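PDB 6JIX: taurine:2-oxoglutarate aminotransferase from Bifidobacterium kashiwanohense PV20-2, which probably transfers the amino group of taurine to 2-oxoglutarate with pyridoxal 5'-phosphate as cofactor. Local coordinates for residues D37-W42 with R48-S53; L55-N60 with F258-K263; H63-I68 with V328-E333; G345-F350 with L369-T374. All coordinates share one frame; numbering follows the deposited sequence.

Interaction 1 (D37-W42 with R48-S53). With GLU (glutamic acid), chain N.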
# COMPACT_ATOMS: atom_id res chain seq x y z
N ASP A 37 24.49 1.75 -5.90
CA ASP A 37 24.79 1.59 -7.32
C ASP A 37 25.19 0.15 -7.67
O ASP A 37 26.04 -0.46 -7.00
CB ASP A 37 25.89 2.58 -7.72
CG ASP A 37 26.26 2.47 -9.17
OD1 ASP A 37 25.36 2.56 -10.03
OD2 ASP A 37 27.45 2.24 -9.45
N GLY A 38 24.58 -0.41 -8.71
CA GLY A 38 24.85 -1.79 -9.04
C GLY A 38 24.43 -2.68 -7.89
O GLY A 38 23.32 -2.57 -7.36
N ILE A 39 25.34 -3.55 -7.48
CA ILE A 39 25.07 -4.50 -6.40
C ILE A 39 25.61 -4.00 -5.06
O ILE A 39 25.80 -4.80 -4.14
CB ILE A 39 25.63 -5.89 -6.73
CG1 ILE A 39 27.15 -5.88 -6.57
CG2 ILE A 39 25.19 -6.33 -8.13
CD1 ILE A 39 27.77 -7.23 -6.40
N TYR A 40 25.88 -2.69 -4.92
CA TYR A 40 26.50 -2.15 -3.72
C TYR A 40 25.71 -0.97 -3.18
O TYR A 40 24.89 -0.36 -3.88
CB TYR A 40 27.95 -1.68 -3.98
CG TYR A 40 28.78 -2.70 -4.70
CD1 TYR A 40 29.31 -3.80 -4.03
CD2 TYR A 40 28.99 -2.59 -6.06
CE1 TYR A 40 30.06 -4.75 -4.70
CE2 TYR A 40 29.73 -3.53 -6.74
CZ TYR A 40 30.27 -4.61 -6.06
OH TYR A 40 30.99 -5.55 -6.75
N PHE A 41 25.97 -0.66 -1.91
CA PHE A 41 25.57 0.62 -1.32
C PHE A 41 26.62 0.99 -0.29
O PHE A 41 27.46 0.17 0.10
CB PHE A 41 24.15 0.59 -0.74
CG PHE A 41 23.92 -0.47 0.29
CD1 PHE A 41 24.25 -0.26 1.62
CD2 PHE A 41 23.31 -1.68 -0.05
CE1 PHE A 41 24.00 -1.23 2.58
CE2 PHE A 41 23.07 -2.65 0.90
CZ PHE A 41 23.42 -2.42 2.22
N TRP A 42 26.63 2.28 0.10
CA TRP A 42 27.70 2.85 0.91
C TRP A 42 27.13 3.62 2.09
O TRP A 42 26.18 4.39 1.94
CB TRP A 42 28.58 3.79 0.07
CG TRP A 42 29.39 3.07 -0.98
CD1 TRP A 42 30.70 2.66 -0.88
CD2 TRP A 42 28.95 2.67 -2.28
NE1 TRP A 42 31.09 2.04 -2.04
CE2 TRP A 42 30.03 2.03 -2.92
CE3 TRP A 42 27.74 2.80 -2.98
CZ2 TRP A 42 29.94 1.51 -4.21
CZ3 TRP A 42 27.66 2.29 -4.27
CH2 TRP A 42 28.75 1.65 -4.86
N ARG A 48 31.80 -0.06 1.81
CA ARG A 48 30.95 -0.60 0.77
C ARG A 48 30.34 -1.92 1.22
O ARG A 48 31.05 -2.81 1.72
CB ARG A 48 31.76 -0.81 -0.51
CG ARG A 48 31.06 -1.57 -1.61
CD ARG A 48 32.03 -1.95 -2.70
NE ARG A 48 32.69 -3.22 -2.39
CZ ARG A 48 33.18 -4.04 -3.30
NH1 ARG A 48 33.09 -3.73 -4.59
NH2 ARG A 48 33.76 -5.18 -2.94
N TYR A 49 29.03 -2.06 1.03
CA TYR A 49 28.32 -3.30 1.32
C TYR A 49 27.88 -3.92 0.01
O TYR A 49 27.29 -3.23 -0.84
CB TYR A 49 27.13 -3.04 2.26
CG TYR A 49 27.59 -2.40 3.55
CD1 TYR A 49 28.00 -3.17 4.64
CD2 TYR A 49 27.69 -1.01 3.65
CE1 TYR A 49 28.47 -2.57 5.81
CE2 TYR A 49 28.16 -0.39 4.81
CZ TYR A 49 28.56 -1.17 5.89
OH TYR A 49 29.01 -0.54 7.03
N THR A 50 28.13 -5.21 -0.17
CA THR A 50 27.67 -5.93 -1.34
C THR A 50 26.29 -6.46 -1.01
O THR A 50 26.12 -7.24 -0.05
CB THR A 50 28.63 -7.06 -1.72
OG1 THR A 50 29.99 -6.64 -1.55
CG2 THR A 50 28.43 -7.49 -3.17
N ASP A 51 25.29 -6.07 -1.81
CA ASP A 51 23.89 -6.33 -1.46
C ASP A 51 23.52 -7.76 -1.86
O ASP A 51 22.83 -8.01 -2.85
CB ASP A 51 23.00 -5.29 -2.13
CG ASP A 51 21.57 -5.36 -1.65
OD1 ASP A 51 21.32 -6.05 -0.63
OD2 ASP A 51 20.71 -4.71 -2.29
N MET A 52 23.96 -8.71 -1.04
CA MET A 52 23.74 -10.12 -1.33
C MET A 52 22.30 -10.59 -1.05
O MET A 52 21.95 -11.72 -1.43
CB MET A 52 24.75 -10.95 -0.53
CG MET A 52 26.18 -10.70 -0.98
SD MET A 52 26.40 -11.05 -2.74
CE MET A 52 26.23 -12.84 -2.71
N SER A 53 21.44 -9.76 -0.46
CA SER A 53 20.04 -10.09 -0.28
C SER A 53 19.12 -9.25 -1.17
O SER A 53 17.90 -9.30 -1.01
CB SER A 53 19.62 -9.90 1.18
OG SER A 53 19.41 -8.52 1.44
N GLU N . 19.91 -6.62 5.88
CA GLU N . 19.27 -6.63 4.57
C GLU N . 19.77 -5.49 3.68
O GLU N . 20.67 -5.70 2.78
CB GLU N . 17.78 -6.47 4.79
CG GLU N . 17.53 -5.36 5.79
CD GLU N . 16.06 -5.27 6.17
OE1 GLU N . 15.51 -6.36 6.47
OE2 GLU N . 15.41 -4.16 6.18
OXT GLU N . 19.27 -4.36 3.86

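Interaction 2 (L55-N60 with F258-K263). With GLU (glutamic acid), chain N.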
# COMPACT_ATOMS: atom_id res chain seq x y z
N LEU A 55 18.50 -6.20 -0.99
CA LEU A 55 17.74 -5.51 0.05
C LEU A 55 16.70 -6.47 0.65
O LEU A 55 17.06 -7.34 1.44
CB LEU A 55 17.12 -4.22 -0.48
CG LEU A 55 18.13 -3.13 -0.86
CD1 LEU A 55 17.41 -1.80 -1.14
CD2 LEU A 55 19.17 -2.98 0.23
N LEU A 56 15.43 -6.37 0.24
CA LEU A 56 14.45 -7.34 0.72
C LEU A 56 14.09 -8.31 -0.41
O LEU A 56 12.90 -8.59 -0.64
CB LEU A 56 13.22 -6.62 1.29
CG LEU A 56 13.58 -5.92 2.61
CD1 LEU A 56 12.62 -4.78 3.03
CD2 LEU A 56 13.76 -6.95 3.74
N VAL A 57 15.10 -8.85 -1.09
CA VAL A 57 14.91 -9.67 -2.28
C VAL A 57 14.02 -8.91 -3.27
O VAL A 57 13.08 -9.49 -3.83
CB VAL A 57 14.33 -11.06 -1.95
CG1 VAL A 57 14.59 -12.03 -3.07
CG2 VAL A 57 14.92 -11.61 -0.66
N CYS A 58 14.30 -7.62 -3.48
CA CYS A 58 13.47 -6.80 -4.37
C CYS A 58 14.30 -6.06 -5.43
O CYS A 58 13.82 -5.83 -6.54
CB CYS A 58 12.64 -5.79 -3.58
SG CYS A 58 13.60 -4.73 -2.47
N SER A 59 15.54 -5.68 -5.09
CA SER A 59 16.37 -4.92 -6.03
C SER A 59 16.95 -5.85 -7.09
O SER A 59 18.16 -6.01 -7.24
CB SER A 59 17.45 -4.18 -5.26
OG SER A 59 16.86 -3.27 -4.33
N ASN A 60 16.05 -6.39 -7.91
CA ASN A 60 16.39 -7.51 -8.79
C ASN A 60 17.43 -7.12 -9.84
O ASN A 60 18.22 -7.98 -10.27
CB ASN A 60 15.11 -8.03 -9.45
CG ASN A 60 14.37 -9.05 -8.57
OD1 ASN A 60 14.59 -9.13 -7.37
ND2 ASN A 60 13.49 -9.82 -9.19
N PHE A 258 9.94 -12.19 -11.16
CA PHE A 258 10.84 -11.36 -11.95
C PHE A 258 12.29 -11.87 -11.91
O PHE A 258 13.22 -11.17 -11.51
CB PHE A 258 10.69 -9.90 -11.52
CG PHE A 258 9.31 -9.37 -11.80
CD1 PHE A 258 8.92 -9.09 -13.09
CD2 PHE A 258 8.37 -9.25 -10.79
CE1 PHE A 258 7.63 -8.66 -13.36
CE2 PHE A 258 7.08 -8.82 -11.05
CZ PHE A 258 6.71 -8.52 -12.33
N GLY A 259 12.46 -13.11 -12.37
CA GLY A 259 13.77 -13.68 -12.61
C GLY A 259 14.45 -14.27 -11.41
O GLY A 259 15.51 -14.91 -11.56
N ARG A 260 13.90 -14.07 -10.21
CA ARG A 260 14.53 -14.53 -8.98
C ARG A 260 14.97 -16.00 -9.07
O ARG A 260 16.06 -16.36 -8.60
CB ARG A 260 13.57 -14.31 -7.81
CG ARG A 260 14.17 -14.62 -6.47
CD ARG A 260 15.63 -14.22 -6.47
NE ARG A 260 15.75 -12.77 -6.49
CZ ARG A 260 16.87 -12.14 -6.22
NH1 ARG A 260 17.95 -12.84 -5.92
NH2 ARG A 260 16.91 -10.81 -6.24
N THR A 261 14.14 -16.85 -9.68
CA THR A 261 14.35 -18.29 -9.70
C THR A 261 14.88 -18.81 -11.03
O THR A 261 15.00 -20.03 -11.20
CB THR A 261 13.04 -19.03 -9.38
OG1 THR A 261 12.13 -18.92 -10.50
CG2 THR A 261 12.39 -18.46 -8.08
N GLY A 262 15.15 -17.92 -11.99
CA GLY A 262 15.55 -18.32 -13.33
C GLY A 262 14.42 -18.32 -14.34
O GLY A 262 14.69 -18.46 -15.54
N LYS A 263 13.18 -18.15 -13.90
CA LYS A 263 12.03 -17.98 -14.77
C LYS A 263 11.39 -16.64 -14.44
O LYS A 263 11.64 -16.06 -13.37
CB LYS A 263 11.03 -19.14 -14.58
CG LYS A 263 11.42 -20.45 -15.28
CD LYS A 263 10.51 -20.73 -16.49
CE LYS A 263 10.86 -22.02 -17.19
NZ LYS A 263 11.51 -22.92 -16.22
N GLU N . 19.91 -6.62 5.88
CA GLU N . 19.27 -6.63 4.57
C GLU N . 19.77 -5.49 3.68
O GLU N . 20.67 -5.70 2.78
CB GLU N . 17.78 -6.47 4.79
CG GLU N . 17.53 -5.36 5.79
CD GLU N . 16.06 -5.27 6.17
OE1 GLU N . 15.51 -6.36 6.47
OE2 GLU N . 15.41 -4.16 6.18
OXT GLU N . 19.27 -4.36 3.86
O HOH W 1 12.97 -11.24 -5.98

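Interaction 3 (H63-I68 with V328-E333)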
# COMPACT_ATOMS: atom_id res chain seq x y z
N HIS A 63 21.03 -1.58 -8.19
CA HIS A 63 20.65 -0.23 -7.83
C HIS A 63 21.05 0.76 -8.92
O HIS A 63 22.07 0.60 -9.60
CB HIS A 63 21.27 0.15 -6.48
CG HIS A 63 20.90 -0.79 -5.38
ND1 HIS A 63 19.65 -0.80 -4.79
CD2 HIS A 63 21.60 -1.78 -4.77
CE1 HIS A 63 19.61 -1.73 -3.86
NE2 HIS A 63 20.78 -2.34 -3.82
N GLU A 64 20.21 1.78 -9.10
CA GLU A 64 20.50 2.89 -10.02
C GLU A 64 20.71 2.42 -11.45
O GLU A 64 21.37 3.10 -12.25
CB GLU A 64 21.71 3.71 -9.54
CG GLU A 64 21.43 4.49 -8.28
CD GLU A 64 20.56 5.69 -8.52
OE1 GLU A 64 21.09 6.68 -9.05
OE2 GLU A 64 19.36 5.66 -8.19
N LEU A 65 20.16 1.27 -11.80
CA LEU A 65 20.21 0.80 -13.17
C LEU A 65 19.74 1.92 -14.09
O LEU A 65 18.60 2.36 -13.98
CB LEU A 65 19.33 -0.43 -13.35
CG LEU A 65 19.51 -1.06 -14.72
CD1 LEU A 65 20.57 -2.13 -14.63
CD2 LEU A 65 18.19 -1.62 -15.22
N PRO A 66 20.58 2.39 -15.00
CA PRO A 66 20.19 3.54 -15.83
C PRO A 66 18.85 3.38 -16.54
O PRO A 66 18.13 4.37 -16.69
CB PRO A 66 21.36 3.66 -16.82
CG PRO A 66 22.52 3.13 -16.03
CD PRO A 66 21.97 1.96 -15.28
N GLU A 67 18.51 2.18 -17.01
CA GLU A 67 17.28 2.02 -17.78
C GLU A 67 16.05 2.42 -16.98
O GLU A 67 15.16 3.11 -17.50
CB GLU A 67 17.15 0.59 -18.29
CG GLU A 67 18.01 0.28 -19.50
CD GLU A 67 19.45 0.05 -19.13
OE1 GLU A 67 19.77 0.18 -17.92
OE2 GLU A 67 20.26 -0.26 -20.03
N ILE A 68 15.98 2.00 -15.70
CA ILE A 68 14.84 2.35 -14.86
C ILE A 68 14.95 3.79 -14.38
O ILE A 68 13.97 4.54 -14.37
CB ILE A 68 14.69 1.39 -13.67
CG1 ILE A 68 14.52 -0.06 -14.13
CG2 ILE A 68 13.49 1.78 -12.83
CD1 ILE A 68 14.94 -1.08 -13.09
N VAL A 328 10.77 -4.41 -16.83
CA VAL A 328 10.40 -5.65 -17.50
C VAL A 328 11.11 -5.76 -18.84
O VAL A 328 11.63 -6.83 -19.20
CB VAL A 328 8.87 -5.76 -17.66
CG1 VAL A 328 8.51 -6.95 -18.53
CG2 VAL A 328 8.19 -5.84 -16.27
N ASN A 329 11.19 -4.64 -19.59
CA ASN A 329 11.91 -4.64 -20.87
C ASN A 329 13.37 -5.03 -20.68
O ASN A 329 13.93 -5.74 -21.51
CB ASN A 329 11.82 -3.26 -21.54
CG ASN A 329 10.58 -3.11 -22.43
OD1 ASN A 329 10.04 -4.10 -22.93
ND2 ASN A 329 10.13 -1.87 -22.62
N TYR A 330 13.99 -4.59 -19.59
CA TYR A 330 15.35 -5.02 -19.30
C TYR A 330 15.44 -6.53 -19.07
O TYR A 330 16.31 -7.20 -19.64
CB TYR A 330 15.89 -4.27 -18.09
CG TYR A 330 17.39 -4.45 -17.95
CD1 TYR A 330 17.93 -5.59 -17.37
CD2 TYR A 330 18.26 -3.47 -18.42
CE1 TYR A 330 19.31 -5.74 -17.25
CE2 TYR A 330 19.61 -3.61 -18.30
CZ TYR A 330 20.14 -4.73 -17.73
OH TYR A 330 21.53 -4.83 -17.64
N TYR A 331 14.57 -7.07 -18.21
CA TYR A 331 14.61 -8.51 -17.95
C TYR A 331 14.63 -9.26 -19.26
O TYR A 331 15.43 -10.18 -19.46
CB TYR A 331 13.41 -8.98 -17.10
CG TYR A 331 13.39 -8.54 -15.66
CD1 TYR A 331 14.49 -8.75 -14.83
CD2 TYR A 331 12.26 -7.92 -15.12
CE1 TYR A 331 14.46 -8.35 -13.52
CE2 TYR A 331 12.23 -7.52 -13.81
CZ TYR A 331 13.32 -7.73 -13.01
OH TYR A 331 13.29 -7.33 -11.69
N LEU A 332 13.75 -8.86 -20.18
CA LEU A 332 13.60 -9.56 -21.44
C LEU A 332 14.77 -9.29 -22.37
O LEU A 332 15.47 -10.23 -22.80
CB LEU A 332 12.27 -9.16 -22.10
CG LEU A 332 10.99 -9.49 -21.31
CD1 LEU A 332 9.73 -9.06 -22.06
CD2 LEU A 332 10.93 -10.98 -20.97
N GLU A 333 15.04 -8.01 -22.67
CA GLU A 333 16.04 -7.67 -23.68
C GLU A 333 17.42 -8.19 -23.30
O GLU A 333 18.18 -8.61 -24.19
CB GLU A 333 16.08 -6.16 -23.90
CG GLU A 333 14.97 -5.65 -24.81
CD GLU A 333 14.62 -4.18 -24.60
OE1 GLU A 333 15.53 -3.35 -24.37
OE2 GLU A 333 13.41 -3.85 -24.68

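Interaction 4 (G345-F350 with L369-T374)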
# COMPACT_ATOMS: atom_id res chain seq x y z
N GLY A 345 24.42 -21.94 -11.53
CA GLY A 345 25.49 -22.90 -11.69
C GLY A 345 26.73 -22.59 -10.89
O GLY A 345 27.61 -23.44 -10.78
N ILE A 346 26.85 -21.37 -10.38
CA ILE A 346 27.91 -21.00 -9.46
C ILE A 346 27.44 -21.09 -8.02
O ILE A 346 28.12 -21.68 -7.18
CB ILE A 346 28.43 -19.58 -9.78
CG1 ILE A 346 28.87 -19.46 -11.24
CG2 ILE A 346 29.53 -19.18 -8.82
CD1 ILE A 346 29.67 -18.22 -11.48
N LEU A 347 26.27 -20.53 -7.74
CA LEU A 347 25.83 -20.38 -6.35
C LEU A 347 25.42 -21.72 -5.75
O LEU A 347 25.85 -22.07 -4.65
CB LEU A 347 24.70 -19.35 -6.28
CG LEU A 347 24.00 -19.14 -4.94
CD1 LEU A 347 24.89 -18.40 -3.97
CD2 LEU A 347 22.71 -18.38 -5.15
N LYS A 348 24.61 -22.51 -6.48
CA LYS A 348 24.14 -23.79 -5.96
C LYS A 348 25.29 -24.70 -5.53
O LYS A 348 25.31 -25.15 -4.37
CB LYS A 348 23.23 -24.45 -6.99
CG LYS A 348 22.51 -25.68 -6.48
CD LYS A 348 21.35 -26.02 -7.38
CE LYS A 348 20.56 -27.21 -6.84
NZ LYS A 348 21.08 -28.52 -7.31
N PRO A 349 26.26 -25.04 -6.40
CA PRO A 349 27.38 -25.88 -5.96
C PRO A 349 28.17 -25.28 -4.80
O PRO A 349 28.64 -26.02 -3.93
CB PRO A 349 28.24 -25.99 -7.22
CG PRO A 349 27.30 -25.67 -8.35
CD PRO A 349 26.40 -24.64 -7.82
N PHE A 350 28.32 -23.96 -4.75
CA PHE A 350 29.05 -23.39 -3.62
C PHE A 350 28.32 -23.65 -2.31
O PHE A 350 28.93 -24.01 -1.30
CB PHE A 350 29.28 -21.89 -3.82
CG PHE A 350 29.89 -21.23 -2.61
CD1 PHE A 350 31.25 -21.31 -2.37
CD2 PHE A 350 29.09 -20.56 -1.68
CE1 PHE A 350 31.81 -20.72 -1.25
CE2 PHE A 350 29.64 -19.96 -0.55
CZ PHE A 350 31.00 -20.04 -0.33
N LEU A 369 18.89 -17.41 -8.45
CA LEU A 369 19.58 -16.67 -7.40
C LEU A 369 18.68 -16.52 -6.17
O LEU A 369 18.66 -15.48 -5.52
CB LEU A 369 20.08 -15.33 -7.94
CG LEU A 369 21.21 -15.50 -8.97
CD1 LEU A 369 21.54 -14.20 -9.68
CD2 LEU A 369 22.45 -16.06 -8.30
N PHE A 370 17.92 -17.57 -5.87
CA PHE A 370 16.98 -17.66 -4.75
C PHE A 370 17.43 -18.83 -3.87
O PHE A 370 17.16 -20.00 -4.19
CB PHE A 370 15.56 -17.86 -5.28
CG PHE A 370 14.47 -17.43 -4.33
CD1 PHE A 370 14.64 -16.32 -3.50
CD2 PHE A 370 13.27 -18.12 -4.28
CE1 PHE A 370 13.61 -15.92 -2.63
CE2 PHE A 370 12.24 -17.73 -3.42
CZ PHE A 370 12.42 -16.63 -2.59
N SER A 371 18.09 -18.54 -2.76
CA SER A 371 18.83 -19.58 -2.05
C SER A 371 18.88 -19.28 -0.56
O SER A 371 18.74 -18.13 -0.14
CB SER A 371 20.26 -19.70 -2.60
OG SER A 371 21.12 -18.77 -1.95
N ALA A 372 19.11 -20.33 0.23
CA ALA A 372 19.19 -20.21 1.68
C ALA A 372 19.94 -21.40 2.27
O ALA A 372 19.93 -22.51 1.71
CB ALA A 372 17.80 -20.10 2.31
N LEU A 373 20.55 -21.17 3.42
CA LEU A 373 21.19 -22.21 4.21
C LEU A 373 20.43 -22.41 5.52
O LEU A 373 20.08 -21.43 6.20
CB LEU A 373 22.64 -21.85 4.50
CG LEU A 373 23.55 -21.64 3.28
CD1 LEU A 373 24.97 -21.31 3.73
CD2 LEU A 373 23.52 -22.85 2.34
N THR A 374 20.17 -23.67 5.88
CA THR A 374 19.66 -23.99 7.20
C THR A 374 20.83 -24.17 8.16
O THR A 374 21.66 -25.08 7.99
CB THR A 374 18.78 -25.23 7.18
OG1 THR A 374 17.67 -25.02 6.29
CG2 THR A 374 18.25 -25.47 8.57

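Interaction 1 (D37-W42 with R48-S53)
Y40 and R48 lie face to face across a beta hairpin, strand 40-43 against strand 48-51, with ring and guanidinium planes only 8° apart. R48 runs out extended and then bends at its third torsion (chi3 87°), which lays the guanidinium flat over the phenol, NH1 3.2 Å from Y40 CE1. I39 CG1 covers the ring's other face, and I39 CD1 also lies alongside T50 CG2. W42 flanks the start of the arginine chain, its NE1 3.3 Å from R48 CB. Replacing Y40 by an alanine would probably leave the R48 guanidinium free to swing and Q428 without the hydroxyl it bonds.

F41 and Y49 occupy the opposite face of the hairpin. Their rings are near parallel but slid apart; the real touch is a CH-pi contact, Y49 CB lying 3.9 Å from the F41 ring centroid. D51 CG meets the edge of F41, its carboxylate steeply turned against the ring. Between the strands, F41 and Y49 exchange two backbone bonds, and D51 N reaches I39 O at 2.7 Å.

D51 OD1 stands 3.5 Å from O of the bound glutamic acid. D51 OD1 and OD2 accept from L55 N and H63 NE2; facing another carboxylate oxygen, D51 probably lines the pocket and does not bind the ligand's carboxylate.

Interaction 2 (L55-N60 with F258-K263)
N60 and R260 form the tight part of this buried contact. R260 NH2 donates to N60 OD1 at 3.1 Å along a nearly straight N-H (166°). The oxygen lies in the guanidinium plane, at its edge, but the donor sits above the amide plane rather than on a lone pair, and the two flat groups are turned 68° against each other. The nitrogen of the same amide meets a second part of the loop: N60 ND2 approaches F258 O at 2.7 Å in a bent, weak bond and also packs against F258 CB. V57 closes one face of the guanidinium, its CG1 3.7 Å from R260 NE, towards the rim of the group. The arginine gets there by folding at chi2 and chi3, away from the type I turn G259-G262 that carries it.

The looser side is bridged by water. Water 1 donates to V57 O at 2.8 Å and accepts from R260 NE at 3.2 Å, adding a water-mediated link beside the V57-R260 packing. At the far end of 55-60, L56 CD2 lies 3.3 Å from OE1 of the bound glutamic acid, and P84 of the second subunit packs on L56.

The V57 side chain is about 5 Å from that of K281 and about 7 Å from the bound pyridoxal phosphate, so the contact adjoins the cofactor site. R260 NH1 further donates to L369 O and P420 O. The arginine is thus met by carbonyl, amide and water oxygens, neutral dipoles that probably share out its charge; N60, V57 and the water join segment 55-60 to the loop after strand 248-252.

Interaction 3 (H63-I68 with V328-E333)
L65 and Y330 each hold CG anti to their own backbone nitrogen (chi1 -172° and -167°), and these torsions send the two side chains out from their backbones to meet in the gap between two helices. E67 instead folds at chi2, which brings its carboxylate back beside the same ring. The contact is a helix start packed against a helix end in the fold type I architecture of the class-III aminotransferases: L65 is the N-cap of helix 66-78, and Y330 lies near the C-terminal end of helix 318-333.

The leucine comes over one face of the phenol. Its CD2 makes a CH-pi contact, 4.0 Å from the ring centroid and displaced towards the CD2 side, while its CD1 reaches Y330 CZ at 4.1 Å. The glutamate takes the edge: its carboxylate stands at 73° to the ring, with CD 3.8 Å from Y330 CE2. No hydrogen bond crosses here; L65 on the face and E67 at the edge position the ring by packing, and its C-H edge is probably slightly attracted to the carboxylate.

With E67 shortened to an alanine, Y330 would probably lose the flank along its CD2-CE2 edge and become freer to turn. H334 stacks with Y330, and I68 extends the seam by packing on A323 and A327 farther back along helix 318-333. L65 is fixed at its backbone too, its N bonded to Y287 OH. Across the segments the nearest approach is that of L65 CD2 to Y330 CD2, 3.7 Å.

Interaction 4 (G345-F350 with L369-T374)
L347 meets L369 and S371 with no flat group between them: the contact has no ring face or edge, and methyl groups and a serine side chain do the touching. The rings nearby turn elsewhere, F350 to L433 and L436 of helix 426-447, F370 to M255, R260 and C419.

A single branch of L347 carries the contact. With CG anti to the backbone N (chi1 174°), the side chain extends from its helix, and CD2 drops between the two partners, 3.9 Å from L369 CD2 and 3.6 Å from S371 OG. That second approach is plain packing of a methyl on a serine, CD2 also lying 3.8 Å from S371 CB. The buried hydroxyl is satisfied away from the leucine: S371 OG bonds to I418 O on the neighbouring strand 415-418, and I418 in turn touches L347. M343 and V340, one and two turns back along the helix, pack on L369 as well.

Helix 336-357 thus lies on one side of the antiparallel sheet of strands 361-367, 370-376 and 415-418, an alpha/beta layer of the kind found in the small C-terminal domain of fold type I PLP enzymes.

How the interactions relate
Interactions 1, 2 and 4 are buried, whereas interaction 3 is only partly so and lies away from the ligand sites. Interactions 1 and 2 share the glutamic acid pocket and follow directly in sequence, strand 48-51 leading into helix 54-57; F41 also packs on L55. Interaction 2 is the hub: R260 reaches L369 of interaction 4, and Y331 packs on N60 and F258 towards interaction 3. H63 ties interaction 3 to the hairpin. Chemistry follows place: backbone bonds and stacked groups in the hairpin, polar bonds and water in the centre, mainly van der Waals packing where helices rest on a helix or sheet, with a carboxylate at a ring edge in interaction 3.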